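Local coordinates for alcohol oxidase (Myceliophthora thermophila, PDB 6F74), which binds FAD and, as a VAO-type flavoprotein oxidase, probably oxidises an alcohol-type substrate with molecular oxygen, at residues A[307-311]-A[412-418]; A[257-261]-A[302-306]; A[81-85]-A[107-111]; A[62-68]-A[117-122]. All blocks are in the same frame, centred on the assembly; numbering follows the deposited sequence.

Contact 1: A[307-311]-A[412-418]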
loop_
_atom_site.group_PDB
_atom_site.type_symbol
_atom_site.label_atom_id
_atom_site.label_comp_id
_atom_site.label_asym_id
_atom_site.label_seq_id
_atom_site.Cartn_x
_atom_site.Cartn_y
_atom_site.Cartn_z
ATOM N N ASN A 307 -13.268 -5.779 -21.232
ATOM C CA ASN A 307 -14.160 -4.769 -20.658
ATOM C C ASN A 307 -15.542 -5.395 -20.428
ATOM O O ASN A 307 -15.883 -6.407 -21.022
ATOM C CB ASN A 307 -14.279 -3.509 -21.545
ATOM C CG ASN A 307 -14.507 -2.214 -20.757
ATOM O OD1 ASN A 307 -14.988 -2.238 -19.614
ATOM N ND2 ASN A 307 -14.190 -1.074 -21.390
ATOM N N VAL A 308 -16.309 -4.797 -19.510
ATOM C CA VAL A 308 -17.672 -5.252 -19.218
ATOM C C VAL A 308 -18.655 -4.306 -19.877
ATOM O O VAL A 308 -18.289 -3.180 -20.239
ATOM C CB VAL A 308 -17.959 -5.371 -17.708
ATOM C CG1 VAL A 308 -17.123 -6.493 -17.109
ATOM C CG2 VAL A 308 -17.727 -4.050 -16.975
ATOM N N LYS A 309 -19.900 -4.756 -20.022
ATOM C CA LYS A 309 -20.953 -3.895 -20.561
ATOM C C LYS A 309 -21.693 -3.089 -19.504
ATOM O O LYS A 309 -22.370 -2.106 -19.819
ATOM C CB LYS A 309 -21.909 -4.669 -21.469
ATOM C CG LYS A 309 -21.471 -4.549 -22.941
ATOM C CD LYS A 309 -22.210 -5.498 -23.855
ATOM C CE LYS A 309 -21.562 -6.881 -23.752
ATOM N NZ LYS A 309 -22.150 -7.901 -24.704
ATOM N N ALA A 310 -21.546 -3.467 -18.246
ATOM C CA ALA A 310 -22.221 -2.723 -17.185
ATOM C C ALA A 310 -21.470 -2.853 -15.908
ATOM O O ALA A 310 -20.775 -3.836 -15.688
ATOM C CB ALA A 310 -23.658 -3.214 -17.038
ATOM N N VAL A 311 -21.530 -1.791 -15.112
ATOM C CA VAL A 311 -21.135 -1.807 -13.698
ATOM C C VAL A 311 -22.165 -0.952 -13.001
ATOM O O VAL A 311 -22.535 0.121 -13.503
ATOM C CB VAL A 311 -19.758 -1.175 -13.436
ATOM C CG1 VAL A 311 -19.397 -1.247 -11.945
ATOM C CG2 VAL A 311 -18.673 -1.874 -14.240
ATOM N N TYR A 412 -23.183 2.388 -14.912
ATOM C CA TYR A 412 -22.207 2.822 -15.929
ATOM C C TYR A 412 -22.181 1.797 -17.038
ATOM O O TYR A 412 -22.515 0.626 -16.791
ATOM C CB TYR A 412 -20.804 2.966 -15.320
ATOM C CG TYR A 412 -20.777 3.968 -14.189
ATOM C CD1 TYR A 412 -20.618 5.332 -14.429
ATOM C CD2 TYR A 412 -20.967 3.558 -12.880
ATOM C CE1 TYR A 412 -20.621 6.239 -13.391
ATOM C CE2 TYR A 412 -20.969 4.461 -11.841
ATOM C CZ TYR A 412 -20.801 5.798 -12.103
ATOM O OH TYR A 412 -20.819 6.725 -11.086
ATOM N N GLN A 413 -21.778 2.221 -18.243
ATOM C CA GLN A 413 -21.772 1.330 -19.436
ATOM C C GLN A 413 -20.395 0.689 -19.779
ATOM O O GLN A 413 -20.275 -0.008 -20.789
ATOM C CB GLN A 413 -22.340 2.051 -20.659
ATOM C CG GLN A 413 -23.707 2.688 -20.423
ATOM C CD GLN A 413 -24.763 1.701 -19.913
ATOM O OE1 GLN A 413 -25.148 0.801 -20.640
ATOM N NE2 GLN A 413 -25.240 1.859 -18.661
ATOM N N ASP A 414 -19.387 0.908 -18.936
ATOM C CA ASP A 414 -18.110 0.163 -19.012
ATOM C C ASP A 414 -17.324 0.322 -17.734
ATOM O O ASP A 414 -17.730 1.065 -16.829
ATOM C CB ASP A 414 -17.243 0.568 -20.255
ATOM C CG ASP A 414 -16.280 1.717 -19.973
ATOM O OD1 ASP A 414 -16.755 2.821 -19.664
ATOM O OD2 ASP A 414 -15.047 1.524 -20.066
ATOM N N TYR A 415 -16.206 -0.379 -17.634
ATOM C CA TYR A 415 -15.398 -0.308 -16.446
ATOM C C TYR A 415 -14.827 1.103 -16.185
ATOM O O TYR A 415 -14.804 1.588 -15.043
ATOM C CB TYR A 415 -14.249 -1.316 -16.525
ATOM C CG TYR A 415 -13.407 -1.291 -15.281
ATOM C CD1 TYR A 415 -13.884 -1.865 -14.098
ATOM C CD2 TYR A 415 -12.163 -0.669 -15.261
ATOM C CE1 TYR A 415 -13.131 -1.867 -12.944
ATOM C CE2 TYR A 415 -11.399 -0.637 -14.103
ATOM C CZ TYR A 415 -11.890 -1.234 -12.939
ATOM O OH TYR A 415 -11.156 -1.237 -11.782
ATOM N N TRP A 416 -14.321 1.741 -17.234
ATOM C CA TRP A 416 -13.548 2.960 -17.050
ATOM C C TRP A 416 -14.354 4.179 -16.694
ATOM O O TRP A 416 -13.880 4.976 -15.876
ATOM C CB TRP A 416 -12.656 3.235 -18.244
ATOM C CG TRP A 416 -11.626 2.172 -18.356
ATOM C CD1 TRP A 416 -11.563 1.198 -19.306
ATOM C CD2 TRP A 416 -10.563 1.920 -17.446
ATOM N NE1 TRP A 416 -10.512 0.361 -19.045
ATOM C CE2 TRP A 416 -9.877 0.788 -17.912
ATOM C CE3 TRP A 416 -10.126 2.538 -16.265
ATOM C CZ2 TRP A 416 -8.776 0.261 -17.249
ATOM C CZ3 TRP A 416 -9.032 2.011 -15.605
ATOM C CH2 TRP A 416 -8.373 0.880 -16.095
ATOM N N SER A 417 -15.548 4.338 -17.263
ATOM C CA SER A 417 -16.427 5.442 -16.840
ATOM C C SER A 417 -16.814 5.238 -15.361
ATOM O O SER A 417 -16.880 6.205 -14.587
ATOM C CB SER A 417 -17.670 5.543 -17.732
ATOM O OG SER A 417 -18.499 4.379 -17.618
ATOM N N PHE A 418 -17.037 3.977 -14.983
ATOM C CA PHE A 418 -17.286 3.596 -13.597
ATOM C C PHE A 418 -16.080 3.937 -12.724
ATOM O O PHE A 418 -16.233 4.528 -11.650
ATOM C CB PHE A 418 -17.647 2.092 -13.459
ATOM C CG PHE A 418 -17.156 1.482 -12.171
ATOM C CD1 PHE A 418 -17.776 1.787 -10.968
ATOM C CD2 PHE A 418 -16.024 0.664 -12.149
ATOM C CE1 PHE A 418 -17.285 1.275 -9.759
ATOM C CE2 PHE A 418 -15.531 0.153 -10.956
ATOM C CZ PHE A 418 -16.164 0.447 -9.758
#
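With V311 CG1 swung anti to its own nitrogen (chi1 -179°), that methyl lands over one face of the F418 ring, 3.7 Å from V311 CG1 to the ring centroid, a CH-pi contact. N307 is turned to a chi1 of -148°, off a staggered value, which carries its amide across to the start of helix 415-422. There both ends of the amide are used. N307 OD1 accepts from Y415 N at 3.0 Å, in the carbonyl plane on a lone pair, and also takes V308 N; N307 ND2 gives a straight bond to the anti lone pair of D414 OD2, also 3.0 Å, and reaches N223 OD1 besides. D414 is the N-cap of the helix: its OD2 accepts from W416 N at 2.9 Å, from above the carboxylate plane, while its OD1 takes S417 N and S417 OG from one common face. Beyond the cap, V311 and Y412 form a hydrogen-bonded antiparallel pair, Y412 N to V311 O at 2.7 Å and V311 N to Y412 O at 3.1 Å, where strands 311-320 and 403-412 meet at the edge of the seven-stranded sheet. Four bonds on D414, at a helix N-terminus, would tend to keep its carboxylate ionised, and the N307 amide, gripped at both ends, ties the incoming loop to that cap.

Contact 2: A[257-261]-A[302-306]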
loop_
_atom_site.group_PDB
_atom_site.type_symbol
_atom_site.label_atom_id
_atom_site.label_comp_id
_atom_site.label_asym_id
_atom_site.label_seq_id
_atom_site.Cartn_x
_atom_site.Cartn_y
_atom_site.Cartn_z
ATOM N N ALA A 257 -1.071 -9.214 -7.175
ATOM C CA ALA A 257 -0.008 -10.231 -7.197
ATOM C C ALA A 257 -0.289 -11.326 -8.186
ATOM O O ALA A 257 0.628 -11.818 -8.826
ATOM C CB ALA A 257 0.190 -10.835 -5.831
ATOM N N ASP A 258 -1.548 -11.717 -8.308
ATOM C CA ASP A 258 -1.930 -12.771 -9.237
ATOM C C ASP A 258 -2.145 -12.332 -10.681
ATOM O O ASP A 258 -2.342 -13.169 -11.531
ATOM C CB ASP A 258 -3.146 -13.541 -8.683
ATOM C CG ASP A 258 -2.787 -14.424 -7.496
ATOM O OD1 ASP A 258 -1.578 -14.767 -7.328
ATOM O OD2 ASP A 258 -3.722 -14.788 -6.755
ATOM N N GLN A 259 -2.084 -11.030 -10.937
ATOM C CA GLN A 259 -2.051 -10.507 -12.302
ATOM C C GLN A 259 -0.689 -10.664 -12.953
ATOM O O GLN A 259 -0.588 -10.690 -14.172
ATOM C CB GLN A 259 -2.480 -9.038 -12.334
ATOM C CG GLN A 259 -3.849 -8.756 -11.713
ATOM C CD GLN A 259 -4.974 -9.560 -12.299
ATOM O OE1 GLN A 259 -4.960 -9.916 -13.457
ATOM N NE2 GLN A 259 -5.998 -9.789 -11.497
ATOM N N VAL A 260 0.354 -10.810 -12.146
ATOM C CA VAL A 260 1.723 -10.809 -12.650
ATOM C C VAL A 260 2.008 -12.129 -13.365
ATOM O O VAL A 260 1.964 -13.193 -12.765
ATOM C CB VAL A 260 2.758 -10.576 -11.525
ATOM C CG1 VAL A 260 4.176 -10.488 -12.094
ATOM C CG2 VAL A 260 2.451 -9.304 -10.749
ATOM N N LEU A 261 2.313 -12.028 -14.655
ATOM C CA LEU A 261 2.615 -13.186 -15.502
ATOM C C LEU A 261 4.097 -13.514 -15.551
ATOM O O LEU A 261 4.480 -14.689 -15.651
ATOM C CB LEU A 261 2.137 -12.907 -16.912
ATOM C CG LEU A 261 0.617 -12.842 -17.055
ATOM C CD1 LEU A 261 0.247 -12.128 -18.347
ATOM C CD2 LEU A 261 0.016 -14.261 -16.957
ATOM N N ILE A 302 1.438 -7.984 -16.963
ATOM C CA ILE A 302 0.200 -8.271 -16.234
ATOM C C ILE A 302 -0.903 -8.772 -17.165
ATOM O O ILE A 302 -1.023 -8.305 -18.291
ATOM C CB ILE A 302 -0.347 -7.049 -15.443
ATOM C CG1 ILE A 302 -0.511 -5.829 -16.351
ATOM C CG2 ILE A 302 0.559 -6.739 -14.255
ATOM C CD1 ILE A 302 -1.384 -4.729 -15.780
ATOM N N LYS A 303 -1.722 -9.697 -16.665
ATOM C CA LYS A 303 -2.992 -10.035 -17.306
ATOM C C LYS A 303 -3.850 -8.790 -17.365
ATOM O O LYS A 303 -3.890 -7.995 -16.405
ATOM C CB LYS A 303 -3.765 -11.072 -16.497
ATOM C CG LYS A 303 -3.140 -12.424 -16.414
ATOM C CD LYS A 303 -4.010 -13.366 -15.582
ATOM C CE LYS A 303 -3.287 -14.653 -15.201
ATOM N NZ LYS A 303 -3.713 -15.048 -13.775
ATOM N N VAL A 304 -4.514 -8.601 -18.496
ATOM C CA VAL A 304 -5.604 -7.623 -18.591
ATOM C C VAL A 304 -6.830 -8.349 -19.118
ATOM O O VAL A 304 -6.721 -9.402 -19.744
ATOM C CB VAL A 304 -5.248 -6.354 -19.392
ATOM C CG1 VAL A 304 -4.181 -5.590 -18.641
ATOM C CG2 VAL A 304 -4.804 -6.653 -20.816
ATOM N N HIS A 305 -8.001 -7.796 -18.814
ATOM C CA HIS A 305 -9.252 -8.527 -18.901
ATOM C C HIS A 305 -10.260 -7.820 -19.797
ATOM O O HIS A 305 -10.273 -6.600 -19.828
ATOM C CB HIS A 305 -9.797 -8.696 -17.483
ATOM C CG HIS A 305 -8.878 -9.458 -16.589
ATOM N ND1 HIS A 305 -8.904 -10.831 -16.484
ATOM C CD2 HIS A 305 -7.875 -9.036 -15.785
ATOM C CE1 HIS A 305 -7.956 -11.217 -15.651
ATOM N NE2 HIS A 305 -7.312 -10.149 -15.214
ATOM N N PRO A 306 -11.129 -8.578 -20.490
ATOM C CA PRO A 306 -12.153 -7.949 -21.332
ATOM C C PRO A 306 -12.957 -6.892 -20.569
ATOM O O PRO A 306 -13.278 -7.094 -19.398
ATOM C CB PRO A 306 -13.076 -9.128 -21.717
ATOM C CG PRO A 306 -12.236 -10.360 -21.548
ATOM C CD PRO A 306 -11.319 -10.041 -20.394
#
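H305 NE2 gives its N-H to Q259 OE1 at 2.9 Å, nearly straight at 172°; the oxygen lies at the ring edge in the imidazole plane, and the histidine approaches the carbonyl from the side, tilted from the amide plane. Next to them K303 N bonds Q259 O, also at 2.9 Å, and the lysine runs extended, bending only at its last torsion (chi4 143°), which brings K303 NZ to D258 O at 3.2 Å. On its way it crosses L261 at about a right angle, K303 CG lying 3.7 Å from L261 CD2. The backbone step is that of an antiparallel sheet, V260 and I302 forming a non-hydrogen-bonded pair where strand 260-266 runs beside strand 296-306 in the six-stranded sheet of this FAD-linked oxidase; I302 CA leans on Q259 O at 3.3 Å, a CA-H...O contact. One shell further out, Q259 NE2 is held by F253 O and G254 O, which fixes which end of the amide faces the histidine. F253 also stacks on the H305 ring, and W199 meets that ring at a steep angle. D258 points its carboxylate elsewhere, to S487 OG and to salt bridges with R288 and R494.

Contact 3: A[81-85]-A[107-111]; sequences VNKMW and APVDY
W85 has one indole face covered by the pyrrolidine of P108. P108 CD sits almost exactly on the normal through the six-membered ring, 3.6 Å from its centroid, a CH-pi contact, while P108 CG lies nearest the ring-junction carbon, 3.6 Å from W85 CD2. V81 CG1, a turn earlier in helix 75-84, lies at the indole edge, and W85 NE1 donates to G430 O, which fixes the rotation of the ring. One turn back, N82 has CG anti to the backbone N (chi1 -176°), and its amide reaches out over the loop. N82 ND2 packs against P108 CB at 3.7 Å. The other end of the amide meets D110, with N82 OD1 3.4 Å from D110 CG; the amide and carboxylate planes are 43° apart and no hydrogen bond joins them. D110 OD1 instead accepts from A113 N, and the backbone N of D110 bonds E115 OE1, both within the same loop. P108 O, on the loop's backbone, takes K508 NZ. This is a proline-tryptophan CH-pi contact, with N82 packing beside it, where the loop after helix 88-93 lies against the C-terminal end of helix 75-84.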
loop_
_atom_site.group_PDB
_atom_site.type_symbol
_atom_site.label_atom_id
_atom_site.label_comp_id
_atom_site.label_asym_id
_atom_site.label_seq_id
_atom_site.Cartn_x
_atom_site.Cartn_y
_atom_site.Cartn_z
ATOM N N VAL A 81 5.814 24.772 0.291
ATOM C CA VAL A 81 5.935 23.399 0.796
ATOM C C VAL A 81 4.818 23.070 1.781
ATOM O O VAL A 81 4.253 21.966 1.753
ATOM C CB VAL A 81 7.333 23.137 1.423
ATOM C CG1 VAL A 81 7.373 21.773 2.093
ATOM C CG2 VAL A 81 8.383 23.173 0.333
ATOM N N ASN A 82 4.495 24.032 2.644
ATOM C CA ASN A 82 3.397 23.818 3.595
ATOM C C ASN A 82 2.062 23.613 2.859
ATOM O O ASN A 82 1.322 22.701 3.151
ATOM C CB ASN A 82 3.312 24.981 4.581
ATOM C CG ASN A 82 2.256 24.751 5.623
ATOM O OD1 ASN A 82 1.206 25.397 5.599
ATOM N ND2 ASN A 82 2.493 23.778 6.504
ATOM N N LYS A 83 1.822 24.441 1.870
ATOM C CA LYS A 83 0.609 24.362 1.069
ATOM C C LYS A 83 0.510 23.043 0.298
ATOM O O LYS A 83 -0.580 22.468 0.208
ATOM C CB LYS A 83 0.564 25.550 0.098
ATOM C CG LYS A 83 -0.624 25.536 -0.842
ATOM C CD LYS A 83 -0.555 26.602 -1.934
ATOM C CE LYS A 83 -1.922 26.645 -2.656
ATOM N NZ LYS A 83 -1.836 27.161 -4.065
ATOM N N MET A 84 1.634 22.542 -0.211
ATOM C CA MET A 84 1.635 21.367 -1.114
ATOM C C MET A 84 1.935 20.012 -0.445
ATOM O O MET A 84 1.949 18.968 -1.123
ATOM C CB MET A 84 2.621 21.578 -2.260
ATOM C CG MET A 84 2.341 22.746 -3.165
ATOM S SD MET A 84 0.766 22.716 -3.959
ATOM C CE MET A 84 0.782 21.219 -4.994
ATOM N N TRP A 85 2.152 20.048 0.880
ATOM C CA TRP A 85 2.469 18.864 1.676
ATOM C C TRP A 85 1.450 17.746 1.572
ATOM O O TRP A 85 1.796 16.563 1.613
ATOM C CB TRP A 85 2.627 19.270 3.171
ATOM C CG TRP A 85 3.261 18.152 3.995
ATOM C CD1 TRP A 85 2.605 17.152 4.661
ATOM C CD2 TRP A 85 4.653 17.890 4.164
ATOM N NE1 TRP A 85 3.498 16.311 5.254
ATOM C CE2 TRP A 85 4.764 16.738 4.967
ATOM C CE3 TRP A 85 5.814 18.517 3.725
ATOM C CZ2 TRP A 85 6.010 16.196 5.359
ATOM C CZ3 TRP A 85 7.054 17.984 4.110
ATOM C CH2 TRP A 85 7.133 16.825 4.899
ATOM N N ALA A 107 9.262 18.753 9.943
ATOM C CA ALA A 107 7.855 19.113 9.692
ATOM C C ALA A 107 7.746 20.379 8.837
ATOM O O ALA A 107 8.559 21.288 8.982
ATOM C CB ALA A 107 7.115 19.300 11.010
ATOM N N PRO A 108 6.755 20.444 7.932
ATOM C CA PRO A 108 6.458 21.766 7.383
ATOM C C PRO A 108 5.910 22.670 8.484
ATOM O O PRO A 108 5.224 22.179 9.376
ATOM C CB PRO A 108 5.414 21.479 6.327
ATOM C CG PRO A 108 4.707 20.276 6.826
ATOM C CD PRO A 108 5.780 19.444 7.479
ATOM N N VAL A 109 6.264 23.961 8.429
ATOM C CA VAL A 109 5.822 24.918 9.454
ATOM C C VAL A 109 4.849 25.875 8.794
ATOM O O VAL A 109 5.167 26.457 7.758
ATOM C CB VAL A 109 7.011 25.671 10.081
ATOM C CG1 VAL A 109 6.540 26.608 11.203
ATOM C CG2 VAL A 109 8.023 24.718 10.629
ATOM N N ASP A 110 3.668 26.008 9.388
ATOM C CA ASP A 110 2.642 26.914 8.892
ATOM C C ASP A 110 2.742 28.214 9.670
ATOM O O ASP A 110 2.123 28.388 10.721
ATOM C CB ASP A 110 1.256 26.265 8.998
ATOM C CG ASP A 110 0.158 27.081 8.356
ATOM O OD1 ASP A 110 0.375 28.216 7.886
ATOM O OD2 ASP A 110 -0.955 26.543 8.356
ATOM N N TYR A 111 3.571 29.123 9.152
ATOM C CA TYR A 111 3.828 30.395 9.819
ATOM C C TYR A 111 2.590 31.289 9.841
ATOM O O TYR A 111 2.359 31.980 10.848
ATOM C CB TYR A 111 4.996 31.152 9.161
ATOM C CG TYR A 111 6.352 30.593 9.536
ATOM C CD1 TYR A 111 6.946 30.899 10.768
ATOM C CD2 TYR A 111 7.039 29.749 8.664
ATOM C CE1 TYR A 111 8.188 30.385 11.112
ATOM C CE2 TYR A 111 8.279 29.230 8.989
ATOM C CZ TYR A 111 8.851 29.541 10.213
ATOM O OH TYR A 111 10.064 29.001 10.521
#

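Contact 4: A[62-68]-A[117-122]; sequences PIAQSCY and PTSCIL
A sulfur-aromatic contact between two disulfide-bearing loops centres here on C120 and Y68: C120 is bonded to C106, and C67, next to Y68, to C78. C120 CB sits over the middle of the tyrosine ring, 3.4 Å from the centroid, a CH-pi contact close to the ring normal. With its sulfur anti to the backbone N (chi1 172°), C120 carries SG past the ring obliquely, 4.5 Å from the Y68 centroid, and on to P62, whose CB it meets at 3.6 Å. P117 comes to the same tyrosine at Y68 CD2, its CB 3.5 Å away, the two side chains sliding past each other in opposite directions. No direct hydrogen bond crosses, so water does the work: one water donates to Y68 OH and accepts from T118 N, also bonding T118 OG1, and a second, 2.7 Å from S119 O, donates to both that carbonyl and Y68 OH. The hydroxyl further bonds A107 O. P62 begins a type I turn that ends at Q65, and P62 CD touches L122 CD1 at 4.1 Å. The first loop runs from strand 57-59 to helix 75-84, to which the C67 disulfide pins it; the second leads from helix 88-93 to strand 128-131, which pairs antiparallel with strand 57-59.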
loop_
_atom_site.group_PDB
_atom_site.type_symbol
_atom_site.label_atom_id
_atom_site.label_comp_id
_atom_site.label_asym_id
_atom_site.label_seq_id
_atom_site.Cartn_x
_atom_site.Cartn_y
_atom_site.Cartn_z
ATOM N N PRO A 62 15.897 17.530 3.190
ATOM C CA PRO A 62 14.563 17.418 3.784
ATOM C C PRO A 62 13.553 18.308 3.096
ATOM O O PRO A 62 13.842 19.454 2.812
ATOM C CB PRO A 62 14.759 17.866 5.245
ATOM C CG PRO A 62 16.194 17.687 5.529
ATOM C CD PRO A 62 16.954 17.724 4.196
ATOM N N ILE A 63 12.388 17.759 2.790
ATOM C CA ILE A 63 11.373 18.465 1.982
ATOM C C ILE A 63 11.119 19.870 2.481
ATOM O O ILE A 63 11.134 20.824 1.700
ATOM C CB ILE A 63 10.075 17.653 1.897
ATOM C CG1 ILE A 63 10.308 16.284 1.245
ATOM C CG2 ILE A 63 9.022 18.370 1.080
ATOM C CD1 ILE A 63 10.791 16.283 -0.190
ATOM N N ALA A 64 10.963 19.996 3.805
ATOM C CA ALA A 64 10.652 21.288 4.421
ATOM C C ALA A 64 11.823 22.019 5.084
ATOM O O ALA A 64 11.599 22.802 6.037
ATOM C CB ALA A 64 9.547 21.067 5.439
ATOM N N GLN A 65 13.050 21.815 4.617
ATOM C CA GLN A 65 14.232 22.495 5.243
ATOM C C GLN A 65 14.215 24.027 5.163
ATOM O O GLN A 65 14.787 24.714 6.016
ATOM C CB GLN A 65 15.562 21.968 4.698
ATOM C CG GLN A 65 15.753 22.149 3.190
ATOM C CD GLN A 65 17.169 21.882 2.737
ATOM O OE1 GLN A 65 17.978 21.271 3.438
ATOM N NE2 GLN A 65 17.443 22.259 1.522
ATOM N N SER A 66 13.541 24.564 4.143
ATOM C CA SER A 66 13.373 26.007 3.994
ATOM C C SER A 66 12.581 26.691 5.117
ATOM O O SER A 66 12.648 27.914 5.249
ATOM C CB SER A 66 12.742 26.323 2.636
ATOM O OG SER A 66 11.385 25.928 2.581
ATOM N N CYS A 67 11.840 25.919 5.903
ATOM C CA CYS A 67 11.102 26.416 7.060
ATOM C C CYS A 67 11.956 26.680 8.302
ATOM O O CYS A 67 11.446 27.200 9.286
ATOM C CB CYS A 67 9.960 25.433 7.424
ATOM S SG CYS A 67 8.684 25.283 6.145
ATOM N N TYR A 68 13.228 26.297 8.264
ATOM C CA TYR A 68 14.083 26.337 9.449
ATOM C C TYR A 68 15.276 27.286 9.279
ATOM O O TYR A 68 15.783 27.489 8.166
ATOM C CB TYR A 68 14.530 24.909 9.812
ATOM C CG TYR A 68 13.371 23.990 10.130
ATOM C CD1 TYR A 68 12.638 23.396 9.099
ATOM C CD2 TYR A 68 12.978 23.747 11.453
ATOM C CE1 TYR A 68 11.574 22.549 9.369
ATOM C CE2 TYR A 68 11.930 22.880 11.752
ATOM C CZ TYR A 68 11.221 22.296 10.713
ATOM O OH TYR A 68 10.175 21.441 11.015
ATOM N N PRO A 117 9.093 26.694 14.387
ATOM C CA PRO A 117 9.890 25.509 14.104
ATOM C C PRO A 117 10.469 24.849 15.371
ATOM O O PRO A 117 10.793 25.528 16.346
ATOM C CB PRO A 117 11.029 26.053 13.213
ATOM C CG PRO A 117 11.165 27.487 13.582
ATOM C CD PRO A 117 9.795 27.937 13.992
ATOM N N THR A 118 10.592 23.522 15.309
ATOM C CA THR A 118 11.295 22.760 16.332
ATOM C C THR A 118 12.659 22.480 15.713
ATOM O O THR A 118 13.562 23.309 15.834
ATOM C CB THR A 118 10.534 21.487 16.720
ATOM O OG1 THR A 118 10.205 20.705 15.551
ATOM C CG2 THR A 118 9.232 21.869 17.439
ATOM N N SER A 119 12.807 21.337 15.052
ATOM C CA SER A 119 14.050 21.004 14.400
ATOM C C SER A 119 13.796 20.319 13.095
ATOM O O SER A 119 12.688 19.805 12.876
ATOM C CB SER A 119 14.860 20.085 15.316
ATOM O OG SER A 119 16.139 20.537 15.226
ATOM N N CYS A 120 14.791 20.312 12.216
ATOM C CA CYS A 120 14.669 19.660 10.911
ATOM C C CYS A 120 15.917 18.818 10.672
ATOM O O CYS A 120 17.008 19.347 10.476
ATOM C CB CYS A 120 14.549 20.676 9.813
ATOM S SG CYS A 120 14.610 19.975 8.124
ATOM N N ILE A 121 15.729 17.498 10.673
ATOM C CA ILE A 121 16.767 16.588 10.179
ATOM C C ILE A 121 16.212 15.667 9.093
ATOM O O ILE A 121 14.993 15.513 8.942
ATOM C CB ILE A 121 17.427 15.772 11.305
ATOM C CG1 ILE A 121 16.429 14.824 11.943
ATOM C CG2 ILE A 121 18.084 16.719 12.312
ATOM C CD1 ILE A 121 17.068 13.810 12.905
ATOM N N LEU A 122 17.142 15.044 8.384
ATOM C CA LEU A 122 16.809 14.047 7.367
ATOM C C LEU A 122 16.109 12.846 8.006
ATOM O O LEU A 122 15.102 12.324 7.494
ATOM C CB LEU A 122 18.087 13.625 6.625
ATOM C CG LEU A 122 17.938 12.904 5.290
ATOM C CD1 LEU A 122 17.200 13.642 4.204
ATOM C CD2 LEU A 122 19.322 12.654 4.744
HETATM O O HOH W 1 9.207 22.217 13.607
HETATM O O HOH W 2 10.192 18.878 12.549
#

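The four contacts fall into two pairs set far apart, contacts 2 and 4 on opposite sides of the chain's centre. Along the chain contact 4 opens first and encloses contact 3, their centres about 10 Å apart; the segments 107-111 and 62-68 touch through Y111 OH to C67 O. Contact 2 follows, then contact 1 begins directly where strand 296-306 ends, their centres about 18 Å apart. That junction carries the chain from the six-stranded sheet near the FAD-binding part into the seven-stranded sheet, which in VAO-type oxidases probably belongs to the substrate domain. Between the pairs the centres lie about 40 to 46 Å apart. Y415, Q259 and W85 come within about 10 to 12 Å of FAD, beyond its immediate pocket.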